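Local coordinates for polyketide synthase type I (Bacillus amyloliquefaciens, PDB 5KKU), which forms the N-terminal dehydratase domain of a modular polyketide synthase from the difficidin assembly line, and probably removes water from beta-hydroxyacyl intermediates carried on the synthase, at residues E52-L57 with Y115-A120; S69-K74 with K95-T100; G156-N161 with K191-F196; I237-A242 with A261-Y266. All coordinates share one frame; numbering follows the deposited sequence.

Interaction 1. Residues E52-L57 with Y115-A120; sequences ERPIEL and YLQEDA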
loop_
_atom_site.group_PDB
_atom_site.type_symbol
_atom_site.label_atom_id
_atom_site.label_comp_id
_atom_site.label_asym_id
_atom_site.label_seq_id
_atom_site.Cartn_x
_atom_site.Cartn_y
_atom_site.Cartn_z
ATOM N N GLU A 52 21.330 8.695 -1.924
ATOM C CA GLU A 52 20.220 8.752 -1.007
ATOM C C GLU A 52 19.926 10.197 -1.347
ATOM O O GLU A 52 20.671 11.082 -1.046
ATOM C CB GLU A 52 20.586 8.267 0.400
ATOM C CG GLU A 52 19.457 7.473 1.062
ATOM C CD GLU A 52 19.945 6.474 2.083
ATOM O OE1 GLU A 52 21.071 6.656 2.559
ATOM O OE2 GLU A 52 19.211 5.515 2.414
ATOM N N ARG A 53 18.803 10.429 -1.985
ATOM C CA ARG A 53 18.400 11.771 -2.336
ATOM C C ARG A 53 16.942 11.507 -2.090
ATOM O O ARG A 53 16.481 10.471 -2.494
ATOM C CB ARG A 53 18.641 12.274 -3.726
ATOM C CG ARG A 53 20.069 12.645 -3.918
ATOM C CD ARG A 53 20.396 13.194 -5.279
ATOM N NE ARG A 53 21.004 12.117 -6.025
ATOM C CZ ARG A 53 21.148 12.089 -7.336
ATOM N NH1 ARG A 53 20.767 13.102 -8.077
ATOM N NH2 ARG A 53 21.666 11.026 -7.888
ATOM N N PRO A 54 16.209 12.378 -1.411
ATOM C CA PRO A 54 14.810 11.998 -1.201
ATOM C C PRO A 54 14.005 11.968 -2.486
ATOM O O PRO A 54 14.198 12.840 -3.245
ATOM C CB PRO A 54 14.305 13.070 -0.247
ATOM C CG PRO A 54 15.044 14.254 -0.613
ATOM C CD PRO A 54 16.396 13.710 -0.664
ATOM N N ILE A 55 13.152 10.971 -2.695
ATOM C CA ILE A 55 12.374 10.901 -3.925
ATOM C C ILE A 55 10.921 10.518 -3.678
ATOM O O ILE A 55 10.578 9.971 -2.630
ATOM C CB ILE A 55 12.991 9.902 -4.922
ATOM C CG1 ILE A 55 12.892 8.476 -4.379
ATOM C CG2 ILE A 55 14.438 10.267 -5.217
ATOM C CD1 ILE A 55 11.519 7.858 -4.529
ATOM N N GLU A 56 10.074 10.813 -4.658
ATOM C CA GLU A 56 8.656 10.503 -4.568
ATOM C C GLU A 56 8.214 9.697 -5.783
ATOM O O GLU A 56 9.007 9.426 -6.685
ATOM C CB GLU A 56 7.831 11.787 -4.460
ATOM C CG GLU A 56 7.829 12.633 -5.724
ATOM C CD GLU A 56 7.260 14.019 -5.496
ATOM O OE1 GLU A 56 7.347 14.520 -4.355
ATOM O OE2 GLU A 56 6.725 14.609 -6.459
ATOM N N LEU A 57 6.941 9.318 -5.800
ATOM C CA LEU A 57 6.397 8.559 -6.876
ATOM C C LEU A 57 5.136 9.153 -7.455
ATOM O O LEU A 57 4.339 9.684 -6.762
ATOM C CB LEU A 57 6.181 7.122 -6.456
ATOM C CG LEU A 57 7.268 6.443 -5.687
ATOM C CD1 LEU A 57 6.784 5.193 -5.034
ATOM C CD2 LEU A 57 8.472 6.137 -6.534
ATOM N N TYR A 115 10.447 10.772 -9.271
ATOM C CA TYR A 115 11.043 12.092 -9.304
ATOM C C TYR A 115 11.862 12.392 -8.083
ATOM O O TYR A 115 11.669 11.835 -7.060
ATOM C CB TYR A 115 9.980 13.146 -9.361
ATOM C CG TYR A 115 9.211 13.178 -10.609
ATOM C CD1 TYR A 115 8.313 12.198 -10.895
ATOM C CD2 TYR A 115 9.377 14.185 -11.505
ATOM C CE1 TYR A 115 7.607 12.220 -12.043
ATOM C CE2 TYR A 115 8.670 14.222 -12.667
ATOM C CZ TYR A 115 7.787 13.231 -12.925
ATOM O OH TYR A 115 7.083 13.238 -14.067
ATOM N N LEU A 116 12.744 13.339 -8.208
ATOM C CA LEU A 116 13.469 13.735 -7.056
ATOM C C LEU A 116 12.539 14.640 -6.252
ATOM O O LEU A 116 11.831 15.418 -6.788
ATOM C CB LEU A 116 14.743 14.431 -7.458
ATOM C CG LEU A 116 15.753 13.504 -8.119
ATOM C CD1 LEU A 116 16.552 14.234 -9.163
ATOM C CD2 LEU A 116 16.706 12.879 -7.143
ATOM N N GLN A 117 12.543 14.489 -4.951
ATOM C CA GLN A 117 11.712 15.315 -4.094
ATOM C C GLN A 117 12.555 16.500 -3.681
ATOM O O GLN A 117 13.699 16.373 -3.332
ATOM C CB GLN A 117 11.220 14.494 -2.941
ATOM C CG GLN A 117 10.512 15.242 -1.869
ATOM C CD GLN A 117 10.754 14.612 -0.519
ATOM O OE1 GLN A 117 10.831 13.375 -0.368
ATOM N NE2 GLN A 117 10.931 15.469 0.472
ATOM N N GLU A 118 11.951 17.661 -3.729
ATOM C CA GLU A 118 12.572 18.972 -3.576
ATOM C C GLU A 118 11.570 20.001 -3.065
ATOM O O GLU A 118 11.934 21.135 -2.753
ATOM C CB GLU A 118 13.174 19.438 -4.903
ATOM C CG GLU A 118 12.192 19.444 -6.062
ATOM C CD GLU A 118 12.285 20.705 -6.898
ATOM O OE1 GLU A 118 13.127 20.747 -7.821
ATOM O OE2 GLU A 118 11.518 21.655 -6.635
ATOM N N ASP A 119 10.306 19.599 -2.982
ATOM C CA ASP A 119 9.249 20.485 -2.509
ATOM C C ASP A 119 8.719 20.037 -1.151
ATOM O O ASP A 119 8.644 18.841 -0.868
ATOM C CB ASP A 119 8.107 20.547 -3.525
ATOM C CG ASP A 119 8.446 21.398 -4.733
ATOM O OD1 ASP A 119 8.374 22.639 -4.626
ATOM O OD2 ASP A 119 8.787 20.824 -5.789
ATOM N N ALA A 120 8.354 21.003 -0.315
ATOM C CA ALA A 120 7.846 20.717 0.977
ATOM C C ALA A 120 6.445 20.170 0.978
ATOM O O ALA A 120 5.711 20.313 0.040
ATOM C CB ALA A 120 7.897 21.996 1.762
#
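Within the N-terminal hotdog fold, the start of strand 55-62 and the end of strand 107-116 form an antiparallel pair, with Glu-56 opposite Tyr-115 as a hydrogen-bonded pair and Ile-55 opposite Leu-116 as a non-hydrogen-bonded one. Glu-56 N donates to Tyr-115 O at 3.1 Å, and Tyr-115 N returns a longer bond to Glu-56 O at 3.3 Å. Beyond the regular strands the ladder gains one more rung, Gln-117 N to Pro-54 O at 2.9 Å. The same Tyr-115 O also lies against Ile-55 CB, at 3.2 Å. Ile-55 CG1 sits between its backbone N and carbonyl carbon (chi1 67°), which puts CG2 beside the N, where it meets Leu-116 CD2 at 4.0 Å. Leu-116 CD2 also touches Arg-53 CB at 4.0 Å, and the aliphatic arm of the arginine passes Leu-116 obliquely before its guanidinium bonds to Leu-50 O. The Glu-56 side chain crosses that of Gln-117 at about a right angle, the carboxylate and amide planes 23° apart, with Glu-56 OE1 4.1 Å from Gln-117 CG, while Gln-117 CB rests against Pro-54 O. Salt bridges to Arg-226 and Arg-58 occupy the two oxygens of this buried carboxylate and probably stabilise its negative charge. Ile-55 and Leu-57 pack on helix 37-49, the helix lying against this sheet, and strand 219-229 of the C-terminal hotdog fold continues the sheet from strand 55-62 through a backbone pairing of Leu-57 with Phe-227.

Interaction 2. Residues S69-K74 with K95-T100; sequences SEEFDK and KAKNGT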
loop_
_atom_site.group_PDB
_atom_site.type_symbol
_atom_site.label_atom_id
_atom_site.label_comp_id
_atom_site.label_asym_id
_atom_site.label_seq_id
_atom_site.Cartn_x
_atom_site.Cartn_y
_atom_site.Cartn_z
ATOM N N SER A 69 3.404 -19.626 -3.600
ATOM C CA SER A 69 2.898 -20.943 -3.381
ATOM C C SER A 69 3.915 -21.800 -2.637
ATOM O O SER A 69 5.047 -21.458 -2.578
ATOM C CB SER A 69 2.557 -21.555 -4.724
ATOM O OG SER A 69 2.201 -22.889 -4.653
ATOM N N GLU A 70 3.500 -22.909 -2.058
ATOM C CA GLU A 70 4.427 -23.905 -1.616
ATOM C C GLU A 70 5.296 -24.404 -2.758
ATOM O O GLU A 70 6.418 -24.774 -2.562
ATOM C CB GLU A 70 3.708 -25.049 -0.973
ATOM C CG GLU A 70 3.158 -24.670 0.365
ATOM C CD GLU A 70 4.180 -24.726 1.473
ATOM O OE1 GLU A 70 5.256 -25.288 1.229
ATOM O OE2 GLU A 70 3.902 -24.232 2.574
ATOM N N GLU A 71 4.717 -24.420 -3.946
ATOM C CA GLU A 71 5.358 -24.890 -5.128
ATOM C C GLU A 71 6.368 -23.927 -5.730
ATOM O O GLU A 71 7.220 -24.359 -6.427
ATOM C CB GLU A 71 4.326 -25.217 -6.171
ATOM C CG GLU A 71 3.328 -26.291 -5.825
ATOM C CD GLU A 71 3.957 -27.512 -5.237
ATOM O OE1 GLU A 71 4.677 -28.176 -5.954
ATOM O OE2 GLU A 71 3.765 -27.803 -4.061
ATOM N N PHE A 72 6.218 -22.627 -5.497
ATOM C CA PHE A 72 7.118 -21.607 -6.042
ATOM C C PHE A 72 7.261 -20.310 -5.260
ATOM O O PHE A 72 6.363 -19.821 -4.695
ATOM C CB PHE A 72 6.794 -21.256 -7.497
ATOM C CG PHE A 72 5.386 -20.879 -7.722
ATOM C CD1 PHE A 72 4.973 -19.610 -7.505
ATOM C CD2 PHE A 72 4.475 -21.810 -8.088
ATOM C CE1 PHE A 72 3.681 -19.252 -7.682
ATOM C CE2 PHE A 72 3.187 -21.478 -8.260
ATOM C CZ PHE A 72 2.791 -20.191 -8.065
ATOM N N ASP A 73 8.423 -19.726 -5.275
ATOM C CA ASP A 73 8.595 -18.391 -4.771
ATOM C C ASP A 73 8.480 -17.399 -5.917
ATOM O O ASP A 73 8.038 -17.747 -6.976
ATOM C CB ASP A 73 9.939 -18.253 -4.100
ATOM C CG ASP A 73 10.110 -19.177 -2.947
ATOM O OD1 ASP A 73 9.156 -19.436 -2.242
ATOM O OD2 ASP A 73 11.205 -19.624 -2.733
ATOM N N LYS A 74 8.887 -16.168 -5.726
ATOM C CA LYS A 74 8.936 -15.223 -6.809
ATOM C C LYS A 74 10.205 -14.419 -6.828
ATOM O O LYS A 74 10.685 -14.049 -5.830
ATOM C CB LYS A 74 7.747 -14.294 -6.784
ATOM C CG LYS A 74 6.450 -14.940 -7.074
ATOM C CD LYS A 74 6.381 -15.447 -8.465
ATOM C CE LYS A 74 5.127 -14.952 -9.093
ATOM N NZ LYS A 74 3.932 -15.715 -8.684
ATOM N N LYS A 95 8.350 -16.880 -11.564
ATOM C CA LYS A 95 8.413 -17.967 -10.621
ATOM C C LYS A 95 9.881 -18.384 -10.354
ATOM O O LYS A 95 10.703 -18.349 -11.242
ATOM C CB LYS A 95 7.611 -19.154 -11.104
ATOM C CG LYS A 95 6.138 -19.166 -10.809
ATOM C CD LYS A 95 5.526 -20.458 -11.350
ATOM C CE LYS A 95 4.049 -20.416 -11.698
ATOM N NZ LYS A 95 3.677 -19.490 -12.774
ATOM N N ALA A 96 10.194 -18.768 -9.140
ATOM C CA ALA A 96 11.492 -19.332 -8.840
ATOM C C ALA A 96 11.357 -20.435 -7.829
ATOM O O ALA A 96 10.371 -20.549 -7.195
ATOM C CB ALA A 96 12.417 -18.277 -8.330
ATOM N N LYS A 97 12.381 -21.233 -7.682
ATOM C CA LYS A 97 12.396 -22.305 -6.717
ATOM C C LYS A 97 13.809 -22.540 -6.185
ATOM O O LYS A 97 14.743 -22.575 -6.919
ATOM C CB LYS A 97 11.819 -23.569 -7.308
ATOM C CG LYS A 97 11.264 -24.518 -6.290
ATOM C CD LYS A 97 10.239 -25.473 -6.862
ATOM C CE LYS A 97 9.831 -26.497 -5.832
ATOM N NZ LYS A 97 9.085 -27.669 -6.337
ATOM N N ASN A 98 13.926 -22.658 -4.883
ATOM C CA ASN A 98 15.208 -22.837 -4.247
ATOM C C ASN A 98 16.279 -21.889 -4.771
ATOM O O ASN A 98 17.378 -22.322 -5.095
ATOM C CB ASN A 98 15.651 -24.284 -4.415
ATOM C CG ASN A 98 14.836 -25.246 -3.589
ATOM O OD1 ASN A 98 14.409 -24.919 -2.524
ATOM N ND2 ASN A 98 14.657 -26.432 -4.070
ATOM N N GLY A 99 15.925 -20.618 -4.867
ATOM C CA GLY A 99 16.814 -19.566 -5.262
ATOM C C GLY A 99 17.075 -19.335 -6.721
ATOM O O GLY A 99 17.762 -18.452 -7.049
ATOM N N THR A 100 16.498 -20.139 -7.578
ATOM C CA THR A 100 16.699 -20.011 -8.991
ATOM C C THR A 100 15.401 -19.777 -9.763
ATOM O O THR A 100 14.472 -20.523 -9.627
ATOM C CB THR A 100 17.409 -21.247 -9.557
ATOM O OG1 THR A 100 18.666 -21.405 -8.920
ATOM C CG2 THR A 100 17.632 -21.125 -11.013
#
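The open end of the beta hairpin made by strands 73-83 and 86-97 joins the first residues of one strand to the last of the other, with Asp-73 opposite Ala-96 as an antiparallel hydrogen-bonded pair. Asp-73 N donates to Ala-96 O at 2.9 Å; Ala-96 N answers to Asp-73 O at 3.2 Å. Next to this rung Lys-95 lies across one face of the Phe-72 ring. Its CD is 3.8 Å from the centroid of the Phe-72 ring and 16° off the normal, a CH-pi contact, while CG reaches Phe-72 CD1 at 3.5 Å and CE passes over the far half. Phe-72 CG lies between its own backbone N and carbonyl carbon (chi1 53°), which turns one ring face to the lysine chain. Ser-69 CB lies over the opposite face, toward the rim, and His-299 of the C-terminal tag meets the ring edge-to-face. The ammonium of Lys-95 adds at most a weak cation-pi attraction. At the other end of the contact, the extended Lys-97 chain runs alongside Glu-71 O, with Lys-97 CD 3.2 Å from that oxygen. Ser-69 OG accepts from Glu-71 N at 3.0 Å in an ST turn. The pairing belongs to an antiparallel hairpin of the N-terminal hotdog fold, and a type I' turn from Lys-97 to Thr-100, a form common in two-residue beta hairpins, links strand 86-97 to strand 100-101.

Interaction 3. Residues G156-N161 with K191-F196; sequences GEFMKN and KAHPAF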
loop_
_atom_site.group_PDB
_atom_site.type_symbol
_atom_site.label_atom_id
_atom_site.label_comp_id
_atom_site.label_asym_id
_atom_site.label_seq_id
_atom_site.Cartn_x
_atom_site.Cartn_y
_atom_site.Cartn_z
ATOM N N GLY A 156 -2.985 -11.596 8.801
ATOM C CA GLY A 156 -2.293 -12.184 9.917
ATOM C C GLY A 156 -1.487 -11.243 10.804
ATOM O O GLY A 156 -1.466 -10.089 10.583
ATOM N N GLU A 157 -0.824 -11.776 11.799
ATOM C CA GLU A 157 -0.051 -11.017 12.760
ATOM C C GLU A 157 0.790 -9.859 12.256
ATOM O O GLU A 157 0.640 -8.772 12.753
ATOM C CB GLU A 157 0.740 -11.955 13.662
ATOM C CG GLU A 157 1.881 -11.367 14.447
ATOM C CD GLU A 157 2.326 -12.215 15.634
ATOM O OE1 GLU A 157 2.249 -13.441 15.605
ATOM O OE2 GLU A 157 2.776 -11.649 16.627
ATOM N N PHE A 158 1.641 -10.114 11.295
ATOM C CA PHE A 158 2.473 -9.116 10.770
ATOM C C PHE A 158 1.696 -8.102 9.967
ATOM O O PHE A 158 2.049 -6.987 9.898
ATOM C CB PHE A 158 3.429 -9.831 9.844
ATOM C CG PHE A 158 4.535 -9.016 9.333
ATOM C CD1 PHE A 158 4.362 -8.193 8.291
ATOM C CD2 PHE A 158 5.781 -9.137 9.877
ATOM C CE1 PHE A 158 5.401 -7.464 7.819
ATOM C CE2 PHE A 158 6.827 -8.421 9.410
ATOM C CZ PHE A 158 6.639 -7.585 8.369
ATOM N N MET A 159 0.659 -8.430 9.270
ATOM C CA MET A 159 0.024 -7.373 8.511
ATOM C C MET A 159 -1.150 -6.704 9.168
ATOM O O MET A 159 -1.594 -5.690 8.727
ATOM C CB MET A 159 -0.404 -7.898 7.174
ATOM C CG MET A 159 0.751 -8.244 6.301
ATOM S SD MET A 159 1.754 -6.865 5.812
ATOM C CE MET A 159 0.672 -6.026 4.736
ATOM N N LYS A 160 -1.648 -7.268 10.232
ATOM C CA LYS A 160 -2.838 -6.650 10.812
ATOM C C LYS A 160 -2.485 -5.591 11.848
ATOM O O LYS A 160 -1.862 -5.862 12.795
ATOM C CB LYS A 160 -3.764 -7.713 11.349
ATOM C CG LYS A 160 -4.872 -7.296 12.277
ATOM C CD LYS A 160 -5.760 -8.485 12.535
ATOM C CE LYS A 160 -6.930 -8.191 13.439
ATOM N NZ LYS A 160 -8.078 -7.734 12.666
ATOM N N ASN A 161 -2.830 -4.344 11.582
ATOM C CA ASN A 161 -2.567 -3.243 12.488
ATOM C C ASN A 161 -3.544 -3.176 13.678
ATOM O O ASN A 161 -4.687 -3.508 13.547
ATOM C CB ASN A 161 -2.679 -1.911 11.789
ATOM C CG ASN A 161 -1.595 -1.631 10.766
ATOM O OD1 ASN A 161 -1.090 -2.475 10.115
ATOM N ND2 ASN A 161 -1.318 -0.410 10.602
ATOM N N LYS A 191 11.881 1.088 4.586
ATOM C CA LYS A 191 11.775 2.502 4.373
ATOM C C LYS A 191 10.360 2.975 4.677
ATOM O O LYS A 191 10.165 4.039 5.217
ATOM C CB LYS A 191 12.049 2.845 2.933
ATOM C CG LYS A 191 13.492 2.830 2.513
ATOM C CD LYS A 191 14.285 3.911 3.184
ATOM C CE LYS A 191 15.755 3.622 3.120
ATOM N NZ LYS A 191 16.597 4.819 2.992
ATOM N N ALA A 192 9.373 2.154 4.359
ATOM C CA ALA A 192 7.987 2.414 4.675
ATOM C C ALA A 192 7.477 1.004 4.872
ATOM O O ALA A 192 7.602 0.176 4.031
ATOM C CB ALA A 192 7.327 3.268 3.641
ATOM N N HIS A 193 6.945 0.718 6.039
ATOM C CA HIS A 193 6.545 -0.592 6.445
ATOM C C HIS A 193 5.292 -0.903 5.641
ATOM O O HIS A 193 4.334 -0.184 5.700
ATOM C CB HIS A 193 6.247 -0.633 7.946
ATOM C CG HIS A 193 6.330 -1.985 8.591
ATOM N ND1 HIS A 193 5.484 -3.017 8.293
ATOM C CD2 HIS A 193 7.125 -2.439 9.577
ATOM C CE1 HIS A 193 5.769 -4.052 9.047
ATOM N NE2 HIS A 193 6.774 -3.734 9.818
ATOM N N PRO A 194 5.317 -2.023 4.960
ATOM C CA PRO A 194 4.205 -2.464 4.155
ATOM C C PRO A 194 2.941 -2.640 4.948
ATOM O O PRO A 194 1.905 -2.355 4.441
ATOM C CB PRO A 194 4.701 -3.775 3.611
ATOM C CG PRO A 194 6.120 -3.566 3.455
ATOM C CD PRO A 194 6.530 -2.750 4.619
ATOM N N ALA A 195 3.051 -3.100 6.181
ATOM C CA ALA A 195 1.900 -3.212 7.046
ATOM C C ALA A 195 1.203 -1.880 7.238
ATOM O O ALA A 195 0.035 -1.788 7.118
ATOM C CB ALA A 195 2.260 -3.812 8.371
ATOM N N PHE A 196 1.967 -0.846 7.535
ATOM C CA PHE A 196 1.470 0.490 7.626
ATOM C C PHE A 196 0.839 0.968 6.323
ATOM O O PHE A 196 -0.221 1.505 6.357
ATOM C CB PHE A 196 2.555 1.453 8.057
ATOM C CG PHE A 196 2.726 1.588 9.546
ATOM C CD1 PHE A 196 1.657 1.527 10.398
ATOM C CD2 PHE A 196 3.963 1.816 10.072
ATOM C CE1 PHE A 196 1.822 1.641 11.737
ATOM C CE2 PHE A 196 4.144 1.941 11.408
ATOM C CZ PHE A 196 3.072 1.861 12.243
#
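Loop 156-161 makes a helix-like turn at 157-159 and brings Met-159 against Ala-195 in the first turn of helix 194-200, their CA atoms 4.8 Å apart. Ala-195 CB points into the loop and meets Phe-158 O at 3.5 Å. Met-159 folds around the helix start: its bent chain carries CE to Ala-195 CA at 3.8 Å and close to Pro-194 O. With CG anti to the backbone N (chi1 -171°), the Phe-158 ring reaches the imidazole obliquely, Phe-158 CE1 to His-193 CE1 at 3.6 Å, with the planes inclined at 35°. His-193 is held at two points. ND1 accepts from Ala-195 N at 3.2 Å, the donor lying in the ring plane, and NE2 bonds to Ala-183 O; together they fix the ring's rotation. Farther along, the Asn-161 amide stands steeply to the Phe-196 ring. The side chain of Met-159 comes about 4 Å from those of His-25 and Asp-198, the predicted proton acceptor and donor. The arrangement is that of an N-capped helix, here the central one of the C-terminal hotdog fold, packed beside the likely dehydratase active site.

Interaction 4. Residues I237-A242 with A261-Y266; sequences IYTYSA and ADFTIY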
loop_
_atom_site.group_PDB
_atom_site.type_symbol
_atom_site.label_atom_id
_atom_site.label_comp_id
_atom_site.label_asym_id
_atom_site.label_seq_id
_atom_site.Cartn_x
_atom_site.Cartn_y
_atom_site.Cartn_z
ATOM N N ILE A 237 1.331 5.476 13.781
ATOM C CA ILE A 237 0.989 6.523 12.848
ATOM C C ILE A 237 -0.467 6.922 12.843
ATOM O O ILE A 237 -1.320 6.240 13.363
ATOM C CB ILE A 237 1.387 6.207 11.424
ATOM C CG1 ILE A 237 0.600 5.020 10.913
ATOM C CG2 ILE A 237 2.871 5.985 11.304
ATOM C CD1 ILE A 237 0.662 4.802 9.445
ATOM N N TYR A 238 -0.756 8.035 12.222
ATOM C CA TYR A 238 -2.093 8.560 12.168
ATOM C C TYR A 238 -2.454 8.939 10.776
ATOM O O TYR A 238 -2.048 9.949 10.316
ATOM C CB TYR A 238 -2.230 9.744 13.111
ATOM C CG TYR A 238 -1.899 9.410 14.528
ATOM C CD1 TYR A 238 -0.613 9.347 14.963
ATOM C CD2 TYR A 238 -2.873 9.153 15.404
ATOM C CE1 TYR A 238 -0.331 9.009 16.230
ATOM C CE2 TYR A 238 -2.599 8.816 16.673
ATOM C CZ TYR A 238 -1.337 8.773 17.087
ATOM O OH TYR A 238 -1.116 8.441 18.335
ATOM N N THR A 239 -3.211 8.088 10.137
ATOM C CA THR A 239 -3.645 8.271 8.804
ATOM C C THR A 239 -4.897 9.139 8.707
ATOM O O THR A 239 -5.956 8.744 9.064
ATOM C CB THR A 239 -3.815 6.904 8.101
ATOM O OG1 THR A 239 -2.556 6.231 8.061
ATOM C CG2 THR A 239 -4.318 7.094 6.718
ATOM N N TYR A 240 -4.759 10.337 8.207
ATOM C CA TYR A 240 -5.834 11.226 8.082
ATOM C C TYR A 240 -6.409 11.223 6.673
ATOM O O TYR A 240 -5.682 11.183 5.719
ATOM C CB TYR A 240 -5.353 12.603 8.439
ATOM C CG TYR A 240 -6.308 13.686 8.118
ATOM C CD1 TYR A 240 -7.254 14.063 9.014
ATOM C CD2 TYR A 240 -6.248 14.346 6.945
ATOM C CE1 TYR A 240 -8.141 15.029 8.736
ATOM C CE2 TYR A 240 -7.137 15.332 6.655
ATOM C CZ TYR A 240 -8.076 15.672 7.570
ATOM O OH TYR A 240 -8.961 16.607 7.321
ATOM N N SER A 241 -7.710 11.297 6.558
ATOM C CA SER A 241 -8.405 11.298 5.301
ATOM C C SER A 241 -9.673 12.192 5.356
ATOM O O SER A 241 -10.339 12.254 6.336
ATOM C CB SER A 241 -8.696 9.859 4.941
ATOM O OG SER A 241 -9.538 9.693 3.875
ATOM N N ALA A 242 -9.927 12.931 4.293
ATOM C CA ALA A 242 -11.069 13.818 4.235
ATOM C C ALA A 242 -12.085 13.507 3.163
ATOM O O ALA A 242 -11.782 13.157 2.074
ATOM C CB ALA A 242 -10.622 15.237 4.113
ATOM N N ALA A 261 -9.448 8.728 -3.375
ATOM C CA ALA A 261 -9.252 9.638 -2.257
ATOM C C ALA A 261 -7.793 9.934 -1.972
ATOM O O ALA A 261 -6.944 9.237 -2.378
ATOM C CB ALA A 261 -9.903 9.086 -1.001
ATOM N N ASP A 262 -7.388 10.826 -1.276
ATOM C CA ASP A 262 -6.142 11.348 -0.762
ATOM C C ASP A 262 -6.046 10.964 0.670
ATOM O O ASP A 262 -7.047 10.898 1.342
ATOM C CB ASP A 262 -6.121 12.872 -0.759
ATOM C CG ASP A 262 -6.028 13.494 -2.130
ATOM O OD1 ASP A 262 -5.706 12.819 -3.093
ATOM O OD2 ASP A 262 -6.280 14.700 -2.201
ATOM N N PHE A 263 -4.887 10.647 1.177
ATOM C CA PHE A 263 -4.727 10.486 2.592
ATOM C C PHE A 263 -3.430 11.119 2.995
ATOM O O PHE A 263 -2.577 11.258 2.173
ATOM C CB PHE A 263 -4.894 9.017 3.087
ATOM C CG PHE A 263 -3.814 8.049 2.669
ATOM C CD1 PHE A 263 -2.590 8.014 3.286
ATOM C CD2 PHE A 263 -4.056 7.127 1.693
ATOM C CE1 PHE A 263 -1.629 7.109 2.908
ATOM C CE2 PHE A 263 -3.101 6.240 1.317
ATOM C CZ PHE A 263 -1.883 6.236 1.928
ATOM N N THR A 264 -3.284 11.507 4.248
ATOM C CA THR A 264 -2.022 11.980 4.767
ATOM C C THR A 264 -1.668 11.209 6.003
ATOM O O THR A 264 -2.502 10.992 6.815
ATOM C CB THR A 264 -2.054 13.480 5.122
ATOM O OG1 THR A 264 -2.529 14.230 4.018
ATOM C CG2 THR A 264 -0.691 13.970 5.577
ATOM N N ILE A 265 -0.422 10.819 6.154
ATOM C CA ILE A 265 0.013 10.072 7.309
ATOM C C ILE A 265 0.759 10.976 8.240
ATOM O O ILE A 265 1.735 11.519 7.867
ATOM C CB ILE A 265 0.867 8.850 6.928
ATOM C CG1 ILE A 265 0.168 7.952 5.924
ATOM C CG2 ILE A 265 1.128 8.022 8.138
ATOM C CD1 ILE A 265 0.880 6.673 5.609
ATOM N N TYR A 266 0.256 11.122 9.439
ATOM C CA TYR A 266 0.855 11.937 10.475
ATOM C C TYR A 266 1.572 11.147 11.555
ATOM O O TYR A 266 1.221 10.039 11.787
ATOM C CB TYR A 266 -0.215 12.787 11.121
ATOM C CG TYR A 266 -0.740 13.862 10.245
ATOM C CD1 TYR A 266 -0.043 15.035 10.035
ATOM C CD2 TYR A 266 -1.950 13.699 9.606
ATOM C CE1 TYR A 266 -0.552 15.997 9.219
ATOM C CE2 TYR A 266 -2.455 14.659 8.798
ATOM C CZ TYR A 266 -1.757 15.791 8.593
ATOM O OH TYR A 266 -2.315 16.674 7.781
#
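Tyr-238 O receives the N-H of Tyr-266 at 2.7 Å, nearly straight at 169°, while the edge of the Tyr-266 ring also borders this oxygen. The return bond, Tyr-238 N to Tyr-266 O, measures 2.8 Å and completes the hydrogen-bonded pair. Two residues on, Tyr-240 N meets Thr-264 O at 2.7 Å, and Thr-264 N reaches Tyr-240 O at 2.8 Å. Strands 236-248 and 258-266 thus form an antiparallel hairpin of the C-terminal hotdog fold, their axes here 4.4 Å apart. On the face bearing the tyrosines, Tyr-240 and Tyr-266 run side by side: Tyr-240 CB abuts Tyr-266 CE2 at 3.6 Å, at the ring edge, and Thr-264 CG2 covers one face of the same ring. Tyr-240 OH bonds to Glu-172 and Tyr-266 OH to Lys-124 O. The other face carries Ile-237, Thr-239, Phe-263 and Ile-265 toward helix 194-200. Ile-265 CG2, the branch anti to its own backbone N (chi1 -54° for CG1), is pressed by Ile-237 CD1 at 3.5 Å. Thr-239 divides its contacts, CG2 lying 4.0 Å from Phe-263 CD1 while OG1 passes beside Ile-265 CG1 and bonds to Ser-200 OG. Strands 172-178 and 272-283 flank the hairpin, pairing with strands 236-248 and 258-266 respectively.

In the fold
Interactions 3 and 4 are buried, whereas interactions 1 and 2 are only partly so and lie farther from the chain's centre. Interactions 1 and 2 belong to the N-terminal hotdog fold, on neighbouring strands 107-116 and 86-97, with 69-74/95-100 nested in the sequence between the segments of interaction 1. Interaction 1 buries a salt-bridged carboxylate beside an exposed arginine, while lysine chains cover interaction 2. Interaction 3 includes the start of helix 194-200, and one face of interaction 4 packs on the same helix, Phe-196 CD1 meeting Ile-237 CD1 at 3.6 Å; one lacks a clear hydrogen bond across it, the other is a full strand ladder. A salt bridge between Glu-52 and Lys-191 ties interaction 1 to interaction 3.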